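Local coordinates for putative mandelate racemase (Bordetella bronchiseptica, PDB 3OZY), which is of unknown function but, as a magnesium-binding member of the enolase superfamily, probably abstracts a proton alpha to the carboxylate of a sugar-diacid substrate, at residues Gly98-Ala106 and Asn255-Asn263; Ser231-Arg242 and Asp264-Asp272. One frame throughout, in Å; residues are numbered along the deposited sequence. Where two conformers were deposited one is given.

Contact 1 of 2, residues Gly98-Ala106 and Asn255-Asn263; sequences GHRSVGIAA and NLYTRNAFN
The guanidinium of Arg100 is sandwiched: Ala261 N lies over one face and CE1 of the neighbouring His99 over the other, while a water sits in plane at its edge. The packing with His99 is mutual, for Arg100 CG stands over the centre of one face of the imidazole, whose ND1 bonds Asp233 of the second subunit. The Tyr257 ring receives the backbone on one face, where Ser101 N stands 3.9 Å from Tyr257 CG; this buried N-H has no hydrogen-bond partner. Branched Ile104 fills space obliquely beside the same ring, its CB 3.7 Å from Tyr257 CD1, and the tyrosine OH goes on to bond Tyr56 OH. The bend at chi2 (-70°) carries the arginine past Tyr257, with Arg100 CD 3.1 Å from Tyr257 O. Beyond it Arg100 NH2 approaches Asn260 CB at 3.4 Å. Arg100 NH1 lies 3.5 Å from Ala261 CB, alanine being small enough to let the flat group lie close. No direct hydrogen bond joins the segments; the water accepts from Arg100 NH1 and Tyr257 N, each at 3.1 Å. Arg100 NH2 makes a salt bridge to Asp233 of the second subunit, so the charged end also serves the dimer interface.

Contact 2 of 2, residues Ser231-Arg242 and Asp264-Asp272; sequences SIDDIEGHRILR and DYIRNDAID
Arg242 reaches across to the loop after helix 258-267 with a chain extended from CG to NE. Its CB lies 4.0 Å from Asp269 O, CG runs beside the Asp272 carboxylate, and CD passes between Asp269 O and Asp272 OD1. Arg242 NE then forms a salt bridge to Asp272 OD1 at 2.7 Å, within the guanidinium plane but from above the carboxylate plane. Arg242 NH1 bonds Asp269 O at 3.0 Å, also from above the carbonyl plane, and NH2 donates to a water that in turn donates to Asp272 OD1. A long, multiply donating arginine suits this rim, where a carbonyl and a carboxylate flank the chain and different nitrogens can serve each. Deeper in, Tyr265 turns its edge to the face of His238, ring centroids 5.1 Å apart and planes at 75°, while Ile235 CG1 makes a CH-pi contact over the tyrosine's face. Tyr265 OH donates to Ile232 O at 2.8 Å, which satisfies the hydroxyl. His238 ND1 donates to Asp234 O almost in the ring plane. Small Ala270 lets its loop lie tight against helix 235-242, its CB 3.5 Å from Ile235 O. Asp269, with positive phi, is the C-prime residue of a Schellman motif ending helix 258-267. Helix 235-242 thus packs against the end of the next helix and the loop leading to strand 273-274, in the modified TIM barrel, (beta/alpha)7beta, of mandelate racemase-like enolase superfamily members.

How the contacts relate
Helix 258-267 serves both contacts: the loop residue Tyr257 and the beginning of the helix meet 98-106 in contact 1, and its last turn and the following loop meet 231-242 in contact 2. Contact 1 is buried and joins the N-terminal domain to the barrel, whereas contact 2, farther from the chain centre and partly exposed, joins neighbouring elements of the barrel itself. The chemistry differs accordingly: the buried contact directs its arginine's salt bridge to the second subunit, while the rim contact keeps that of Arg242 within the chain. Leu256 packs on both Tyr265 and Ile232, making the two continuous. Segments 98-106 and 231-242 both face the dimer partner.

Contact 1 of 2, residues Gly98-Ala106 and Asn255-Asn263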
loop_
_atom_site.group_PDB
_atom_site.type_symbol
_atom_site.label_atom_id
_atom_site.label_comp_id
_atom_site.label_asym_id
_atom_site.label_seq_id
_atom_site.Cartn_x
_atom_site.Cartn_y
_atom_site.Cartn_z
ATOM N N GLY A 98 2.958 -4.252 1.883
ATOM C CA GLY A 98 2.774 -3.472 0.665
ATOM C C GLY A 98 3.496 -2.143 0.716
ATOM O O GLY A 98 3.532 -1.481 1.754
ATOM N N HIS A 99 4.078 -1.743 -0.407
ATOM C CA HIS A 99 4.970 -0.591 -0.398
ATOM C C HIS A 99 4.282 0.776 -0.191
ATOM O O HIS A 99 4.959 1.722 0.205
ATOM C CB HIS A 99 5.872 -0.587 -1.642
ATOM C CG HIS A 99 5.156 -0.329 -2.935
ATOM N ND1 HIS A 99 5.709 0.437 -3.940
ATOM C CD2 HIS A 99 3.950 -0.738 -3.396
ATOM C CE1 HIS A 99 4.872 0.491 -4.963
ATOM N NE2 HIS A 99 3.794 -0.210 -4.656
ATOM N N ARG A 100 2.971 0.880 -0.448
ATOM C CA ARG A 100 2.234 2.144 -0.240
ATOM C C ARG A 100 0.963 1.828 0.537
ATOM O O ARG A 100 -0.127 1.721 -0.032
ATOM C CB ARG A 100 1.920 2.834 -1.574
ATOM C CG ARG A 100 3.103 2.879 -2.565
ATOM C CD ARG A 100 4.227 3.839 -2.122
ATOM N NE ARG A 100 5.353 3.749 -3.059
ATOM C CZ ARG A 100 5.386 4.323 -4.257
ATOM N NH1 ARG A 100 4.380 5.087 -4.656
ATOM N NH2 ARG A 100 6.440 4.147 -5.055
ATOM N N SER A 101 1.109 1.680 1.848
ATOM C CA SER A 101 0.123 0.930 2.603
ATOM C C SER A 101 -0.073 1.426 4.022
ATOM O O SER A 101 0.699 2.232 4.544
ATOM C CB SER A 101 0.594 -0.522 2.698
ATOM O OG SER A 101 1.727 -0.602 3.560
ATOM N N VAL A 102 -1.108 0.881 4.655
ATOM C CA VAL A 102 -1.310 1.017 6.090
ATOM C C VAL A 102 -0.065 0.594 6.893
ATOM O O VAL A 102 0.146 1.080 8.005
ATOM C CB VAL A 102 -2.568 0.224 6.541
ATOM C CG1 VAL A 102 -2.400 -1.272 6.280
ATOM C CG2 VAL A 102 -2.912 0.508 7.992
ATOM N N GLY A 103 0.758 -0.304 6.345
ATOM C CA GLY A 103 1.997 -0.665 7.014
ATOM C C GLY A 103 2.979 0.498 7.083
ATOM O O GLY A 103 3.740 0.629 8.045
ATOM N N ILE A 104 2.974 1.339 6.055
ATOM C CA ILE A 104 3.806 2.542 6.065
ATOM C C ILE A 104 3.299 3.545 7.113
ATOM O O ILE A 104 4.100 4.172 7.809
ATOM C CB ILE A 104 3.880 3.191 4.656
ATOM C CG1 ILE A 104 4.390 2.180 3.607
ATOM C CG2 ILE A 104 4.740 4.454 4.692
ATOM C CD1 ILE A 104 5.876 1.796 3.766
ATOM N N ALA A 105 1.976 3.673 7.238
ATOM C CA ALA A 105 1.412 4.496 8.305
ATOM C C ALA A 105 1.810 3.933 9.675
ATOM O O ALA A 105 2.238 4.673 10.557
ATOM C CB ALA A 105 -0.110 4.598 8.167
ATOM N N ALA A 106 1.700 2.619 9.839
ATOM C CA ALA A 106 2.139 1.970 11.078
ATOM C C ALA A 106 3.605 2.293 11.410
ATOM O O ALA A 106 3.931 2.663 12.543
ATOM C CB ALA A 106 1.913 0.449 10.996
ATOM N N ASN A 255 -2.513 10.598 0.924
ATOM C CA ASN A 255 -2.736 9.207 0.555
ATOM C C ASN A 255 -1.647 8.625 -0.345
ATOM O O ASN A 255 -1.816 7.553 -0.921
ATOM C CB ASN A 255 -4.144 9.035 -0.026
ATOM C CG ASN A 255 -5.206 9.162 1.044
ATOM O OD1 ASN A 255 -5.143 8.480 2.071
ATOM N ND2 ASN A 255 -6.165 10.053 0.833
ATOM N N LEU A 256 -0.526 9.337 -0.423
ATOM C CA LEU A 256 0.682 8.876 -1.108
ATOM C C LEU A 256 1.726 8.557 -0.056
ATOM O O LEU A 256 1.802 9.220 0.973
ATOM C CB LEU A 256 1.211 9.963 -2.042
ATOM C CG LEU A 256 0.298 10.320 -3.205
ATOM C CD1 LEU A 256 0.839 11.566 -3.888
ATOM C CD2 LEU A 256 0.213 9.158 -4.179
ATOM N N TYR A 257 2.530 7.531 -0.313
ATOM C CA TYR A 257 3.417 6.976 0.702
ATOM C C TYR A 257 4.873 6.939 0.263
ATOM O O TYR A 257 5.185 6.489 -0.845
ATOM C CB TYR A 257 2.959 5.560 1.066
ATOM C CG TYR A 257 1.605 5.547 1.738
ATOM C CD1 TYR A 257 1.498 5.620 3.125
ATOM C CD2 TYR A 257 0.427 5.469 0.992
ATOM C CE1 TYR A 257 0.265 5.623 3.746
ATOM C CE2 TYR A 257 -0.819 5.478 1.612
ATOM C CZ TYR A 257 -0.888 5.550 2.991
ATOM O OH TYR A 257 -2.105 5.560 3.647
ATOM N N THR A 258 5.751 7.368 1.170
ATOM C CA THR A 258 7.211 7.419 0.989
ATOM C C THR A 258 7.642 8.465 -0.024
ATOM O O THR A 258 6.849 8.954 -0.838
ATOM C CB THR A 258 7.868 6.056 0.597
ATOM O OG1 THR A 258 7.745 5.841 -0.818
ATOM C CG2 THR A 258 7.286 4.889 1.395
ATOM N N ARG A 259 8.931 8.777 0.013
ATOM C CA ARG A 259 9.491 9.721 -0.938
ATOM C C ARG A 259 9.364 9.220 -2.380
ATOM O O ARG A 259 9.419 10.017 -3.317
ATOM C CB ARG A 259 10.957 9.995 -0.612
ATOM C CG ARG A 259 11.894 8.858 -0.950
ATOM C CD ARG A 259 13.263 9.126 -0.347
ATOM N NE ARG A 259 13.262 8.920 1.102
ATOM C CZ ARG A 259 14.294 9.189 1.898
ATOM N NH1 ARG A 259 15.408 9.713 1.401
ATOM N NH2 ARG A 259 14.205 8.947 3.195
ATOM N N ASN A 260 9.196 7.911 -2.560
ATOM C CA ASN A 260 9.099 7.354 -3.909
ATOM C C ASN A 260 7.864 7.848 -4.652
ATOM O O ASN A 260 7.910 8.114 -5.854
ATOM C CB ASN A 260 9.087 5.829 -3.848
ATOM C CG ASN A 260 10.275 5.278 -3.112
ATOM O OD1 ASN A 260 10.145 4.661 -2.045
ATOM N ND2 ASN A 260 11.449 5.511 -3.661
ATOM N N ALA A 261 6.749 7.970 -3.935
ATOM C CA ALA A 261 5.515 8.458 -4.548
ATOM C C ALA A 261 5.700 9.890 -5.031
ATOM O O ALA A 261 5.329 10.250 -6.151
ATOM C CB ALA A 261 4.361 8.392 -3.551
ATOM N N PHE A 262 6.284 10.716 -4.168
ATOM C CA PHE A 262 6.452 12.128 -4.490
ATOM C C PHE A 262 7.473 12.348 -5.603
ATOM O O PHE A 262 7.312 13.247 -6.424
ATOM C CB PHE A 262 6.727 12.937 -3.219
ATOM C CG PHE A 262 5.590 12.866 -2.247
ATOM C CD1 PHE A 262 4.482 13.687 -2.391
ATOM C CD2 PHE A 262 5.578 11.903 -1.256
ATOM C CE1 PHE A 262 3.402 13.589 -1.510
ATOM C CE2 PHE A 262 4.503 11.782 -0.386
ATOM C CZ PHE A 262 3.405 12.629 -0.511
ATOM N N ASN A 263 8.499 11.504 -5.650
ATOM C CA ASN A 263 9.469 11.564 -6.736
ATOM C C ASN A 263 8.780 11.311 -8.072
ATOM O O ASN A 263 9.046 11.996 -9.060
ATOM C CB ASN A 263 10.591 10.555 -6.499
ATOM C CG ASN A 263 11.580 10.509 -7.648
ATOM O OD1 ASN A 263 11.672 9.501 -8.362
ATOM N ND2 ASN A 263 12.315 11.590 -7.834
HETATM O O HOH W 1 2.024 6.237 -3.038
#

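Contact 2 of 2, residues Ser231-Arg242 and Asp264-Asp272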
loop_
_atom_site.group_PDB
_atom_site.type_symbol
_atom_site.label_atom_id
_atom_site.label_comp_id
_atom_site.label_asym_id
_atom_site.label_seq_id
_atom_site.Cartn_x
_atom_site.Cartn_y
_atom_site.Cartn_z
ATOM N N SER A 231 -8.083 11.198 -8.293
ATOM C CA SER A 231 -7.479 9.982 -7.774
ATOM C C SER A 231 -5.971 10.152 -7.656
ATOM O O SER A 231 -5.314 10.613 -8.601
ATOM C CB SER A 231 -7.756 8.835 -8.741
ATOM O OG SER A 231 -6.946 7.714 -8.407
ATOM N N ILE A 232 -5.409 9.749 -6.519
ATOM C CA ILE A 232 -3.957 9.805 -6.358
ATOM C C ILE A 232 -3.237 8.850 -7.305
ATOM O O ILE A 232 -2.022 8.926 -7.444
ATOM C CB ILE A 232 -3.486 9.523 -4.902
ATOM C CG1 ILE A 232 -3.340 8.019 -4.623
ATOM C CG2 ILE A 232 -4.401 10.214 -3.894
ATOM C CD1 ILE A 232 -4.649 7.285 -4.506
ATOM N N ASP A 233 -3.991 7.965 -7.951
ATOM C CA ASP A 233 -3.418 7.040 -8.915
ATOM C C ASP A 233 -3.240 7.638 -10.302
ATOM O O ASP A 233 -2.596 7.020 -11.161
ATOM C CB ASP A 233 -4.277 5.782 -8.989
ATOM C CG ASP A 233 -4.172 4.943 -7.734
ATOM O OD1 ASP A 233 -3.038 4.780 -7.242
ATOM O OD2 ASP A 233 -5.210 4.468 -7.233
ATOM N N ASP A 234 -3.813 8.819 -10.538
ATOM C CA ASP A 234 -3.754 9.454 -11.851
ATOM C C ASP A 234 -2.714 10.581 -11.854
ATOM O O ASP A 234 -3.054 11.767 -11.746
ATOM C CB ASP A 234 -5.134 9.994 -12.228
ATOM C CG ASP A 234 -5.155 10.610 -13.599
ATOM O OD1 ASP A 234 -4.143 10.475 -14.324
ATOM O OD2 ASP A 234 -6.186 11.221 -13.960
ATOM N N ILE A 235 -1.438 10.217 -11.957
ATOM C CA ILE A 235 -0.379 11.221 -11.943
ATOM C C ILE A 235 -0.491 12.190 -13.128
ATOM O O ILE A 235 -0.363 13.413 -12.968
ATOM C CB ILE A 235 1.016 10.564 -11.903
ATOM C CG1 ILE A 235 1.154 9.730 -10.621
ATOM C CG2 ILE A 235 2.100 11.626 -11.944
ATOM C CD1 ILE A 235 2.482 8.984 -10.489
ATOM N N GLU A 236 -0.738 11.647 -14.316
ATOM C CA GLU A 236 -0.835 12.469 -15.520
ATOM C C GLU A 236 -1.948 13.520 -15.428
ATOM O O GLU A 236 -1.787 14.651 -15.904
ATOM C CB GLU A 236 -1.023 11.573 -16.752
ATOM C CG GLU A 236 -1.400 12.284 -18.056
ATOM C CD GLU A 236 -0.295 13.153 -18.636
ATOM O OE1 GLU A 236 0.774 13.290 -18.007
ATOM O OE2 GLU A 236 -0.505 13.712 -19.735
ATOM N N GLY A 237 -3.071 13.162 -14.809
ATOM C CA GLY A 237 -4.140 14.127 -14.612
ATOM C C GLY A 237 -3.686 15.336 -13.818
ATOM O O GLY A 237 -4.094 16.468 -14.100
ATOM N N HIS A 238 -2.849 15.108 -12.811
ATOM C CA HIS A 238 -2.345 16.213 -12.005
ATOM C C HIS A 238 -1.407 17.088 -12.835
ATOM O O HIS A 238 -1.408 18.316 -12.711
ATOM C CB HIS A 238 -1.632 15.679 -10.755
ATOM C CG HIS A 238 -2.549 15.087 -9.721
ATOM N ND1 HIS A 238 -3.058 13.808 -9.815
ATOM C CD2 HIS A 238 -3.014 15.587 -8.548
ATOM C CE1 HIS A 238 -3.807 13.551 -8.754
ATOM N NE2 HIS A 238 -3.791 14.612 -7.966
ATOM N N ARG A 239 -0.607 16.460 -13.698
ATOM C CA ARG A 239 0.235 17.230 -14.605
ATOM C C ARG A 239 -0.622 18.122 -15.504
ATOM O O ARG A 239 -0.302 19.291 -15.715
ATOM C CB ARG A 239 1.128 16.328 -15.460
ATOM C CG ARG A 239 2.109 17.137 -16.327
ATOM C CD ARG A 239 2.721 16.301 -17.457
ATOM N NE ARG A 239 1.726 15.952 -18.462
ATOM C CZ ARG A 239 1.197 16.813 -19.328
ATOM N NH1 ARG A 239 1.571 18.091 -19.326
ATOM N NH2 ARG A 239 0.288 16.394 -20.199
ATOM N N ILE A 240 -1.714 17.569 -16.024
ATOM C CA ILE A 240 -2.609 18.336 -16.883
ATOM C C ILE A 240 -3.143 19.570 -16.153
ATOM O O ILE A 240 -3.181 20.671 -16.713
ATOM C CB ILE A 240 -3.751 17.449 -17.402
ATOM C CG1 ILE A 240 -3.181 16.408 -18.374
ATOM C CG2 ILE A 240 -4.830 18.294 -18.089
ATOM C CD1 ILE A 240 -4.129 15.283 -18.732
ATOM N N LEU A 241 -3.542 19.402 -14.898
ATOM C CA LEU A 241 -4.036 20.537 -14.115
ATOM C C LEU A 241 -2.945 21.585 -13.904
ATOM O O LEU A 241 -3.164 22.779 -14.089
ATOM C CB LEU A 241 -4.580 20.074 -12.765
ATOM C CG LEU A 241 -5.819 19.185 -12.819
ATOM C CD1 LEU A 241 -6.146 18.629 -11.433
ATOM C CD2 LEU A 241 -6.996 19.977 -13.377
ATOM N N ARG A 242 -1.760 21.126 -13.530
ATOM C CA ARG A 242 -0.655 22.034 -13.302
ATOM C C ARG A 242 -0.230 22.752 -14.588
ATOM O O ARG A 242 0.155 23.925 -14.557
ATOM C CB ARG A 242 0.498 21.252 -12.679
ATOM C CG ARG A 242 1.614 22.098 -12.212
ATOM C CD ARG A 242 2.503 21.315 -11.284
ATOM N NE ARG A 242 3.662 22.134 -11.001
ATOM C CZ ARG A 242 4.759 22.149 -11.747
ATOM N NH1 ARG A 242 4.858 21.357 -12.809
ATOM N NH2 ARG A 242 5.766 22.947 -11.420
ATOM N N ASP A 264 7.862 10.353 -8.100
ATOM C CA ASP A 264 7.127 10.092 -9.334
ATOM C C ASP A 264 6.288 11.298 -9.758
ATOM O O ASP A 264 6.211 11.611 -10.938
ATOM C CB ASP A 264 6.249 8.850 -9.207
ATOM C CG ASP A 264 7.035 7.568 -9.324
ATOM O OD1 ASP A 264 8.157 7.597 -9.870
ATOM O OD2 ASP A 264 6.523 6.531 -8.877
ATOM N N TYR A 265 5.640 11.967 -8.804
ATOM C CA TYR A 265 4.903 13.178 -9.148
ATOM C C TYR A 265 5.832 14.272 -9.656
ATOM O O TYR A 265 5.538 14.919 -10.657
ATOM C CB TYR A 265 4.067 13.671 -7.956
ATOM C CG TYR A 265 2.670 13.100 -7.897
ATOM C CD1 TYR A 265 2.441 11.798 -7.464
ATOM C CD2 TYR A 265 1.580 13.874 -8.259
ATOM C CE1 TYR A 265 1.160 11.281 -7.418
ATOM C CE2 TYR A 265 0.296 13.369 -8.215
ATOM C CZ TYR A 265 0.089 12.076 -7.787
ATOM O OH TYR A 265 -1.203 11.591 -7.747
ATOM N N ILE A 266 6.950 14.475 -8.972
ATOM C CA ILE A 266 7.886 15.524 -9.372
ATOM C C ILE A 266 8.460 15.267 -10.768
ATOM O O ILE A 266 8.539 16.181 -11.593
ATOM C CB ILE A 266 9.010 15.697 -8.339
ATOM C CG1 ILE A 266 8.441 16.228 -7.017
ATOM C CG2 ILE A 266 10.116 16.622 -8.874
ATOM C CD1 ILE A 266 9.436 16.214 -5.898
ATOM N N ARG A 267 8.830 14.022 -11.042
ATOM C CA ARG A 267 9.422 13.665 -12.336
ATOM C C ARG A 267 8.433 13.810 -13.487
ATOM O O ARG A 267 8.821 13.871 -14.661
ATOM C CB ARG A 267 9.973 12.234 -12.310
ATOM C CG ARG A 267 11.209 12.068 -11.459
ATOM C CD ARG A 267 11.768 10.657 -11.562
ATOM N NE ARG A 267 12.284 10.364 -12.899
ATOM C CZ ARG A 267 11.751 9.479 -13.734
ATOM N NH1 ARG A 267 10.680 8.784 -13.377
ATOM N NH2 ARG A 267 12.295 9.287 -14.930
ATOM N N ASN A 268 7.152 13.847 -13.151
ATOM C CA ASN A 268 6.125 14.059 -14.148
ATOM C C ASN A 268 5.517 15.459 -14.118
ATOM O O ASN A 268 4.461 15.687 -14.705
ATOM C CB ASN A 268 5.050 12.988 -14.009
ATOM C CG ASN A 268 5.551 11.629 -14.445
ATOM O OD1 ASN A 268 5.673 11.367 -15.642
ATOM N ND2 ASN A 268 5.885 10.769 -13.482
ATOM N N ASP A 269 6.191 16.385 -13.437
ATOM C CA ASP A 269 5.747 17.782 -13.380
ATOM C C ASP A 269 4.294 17.888 -12.914
ATOM O O ASP A 269 3.517 18.711 -13.404
ATOM C CB ASP A 269 5.946 18.463 -14.745
ATOM C CG ASP A 269 7.418 18.547 -15.147
ATOM O OD1 ASP A 269 8.268 18.806 -14.274
ATOM O OD2 ASP A 269 7.723 18.359 -16.343
ATOM N N ALA A 270 3.946 17.062 -11.932
ATOM C CA ALA A 270 2.551 16.849 -11.584
ATOM C C ALA A 270 2.159 17.396 -10.207
ATOM O O ALA A 270 1.056 17.128 -9.738
ATOM C CB ALA A 270 2.221 15.357 -11.673
ATOM N N ILE A 271 3.031 18.158 -9.552
ATOM C CA ILE A 271 2.707 18.588 -8.186
ATOM C C ILE A 271 3.349 19.920 -7.816
ATOM O O ILE A 271 4.510 20.172 -8.157
ATOM C CB ILE A 271 3.103 17.480 -7.166
ATOM C CG1 ILE A 271 2.451 17.692 -5.794
ATOM C CG2 ILE A 271 4.634 17.322 -7.074
ATOM C CD1 ILE A 271 2.615 16.459 -4.890
ATOM N N ASP A 272 2.596 20.770 -7.118
ATOM C CA ASP A 272 3.116 22.030 -6.581
ATOM C C ASP A 272 3.393 21.941 -5.085
ATOM O O ASP A 272 4.373 22.499 -4.589
ATOM C CB ASP A 272 2.133 23.176 -6.832
ATOM C CG ASP A 272 1.986 23.508 -8.296
ATOM O OD1 ASP A 272 3.006 23.815 -8.955
ATOM O OD2 ASP A 272 0.839 23.448 -8.776
HETATM O O HOH W 2 2.660 12.309 -16.364
HETATM O O HOH W 3 2.784 20.412 -15.573
HETATM O O HOH W 4 5.420 25.032 -9.032
#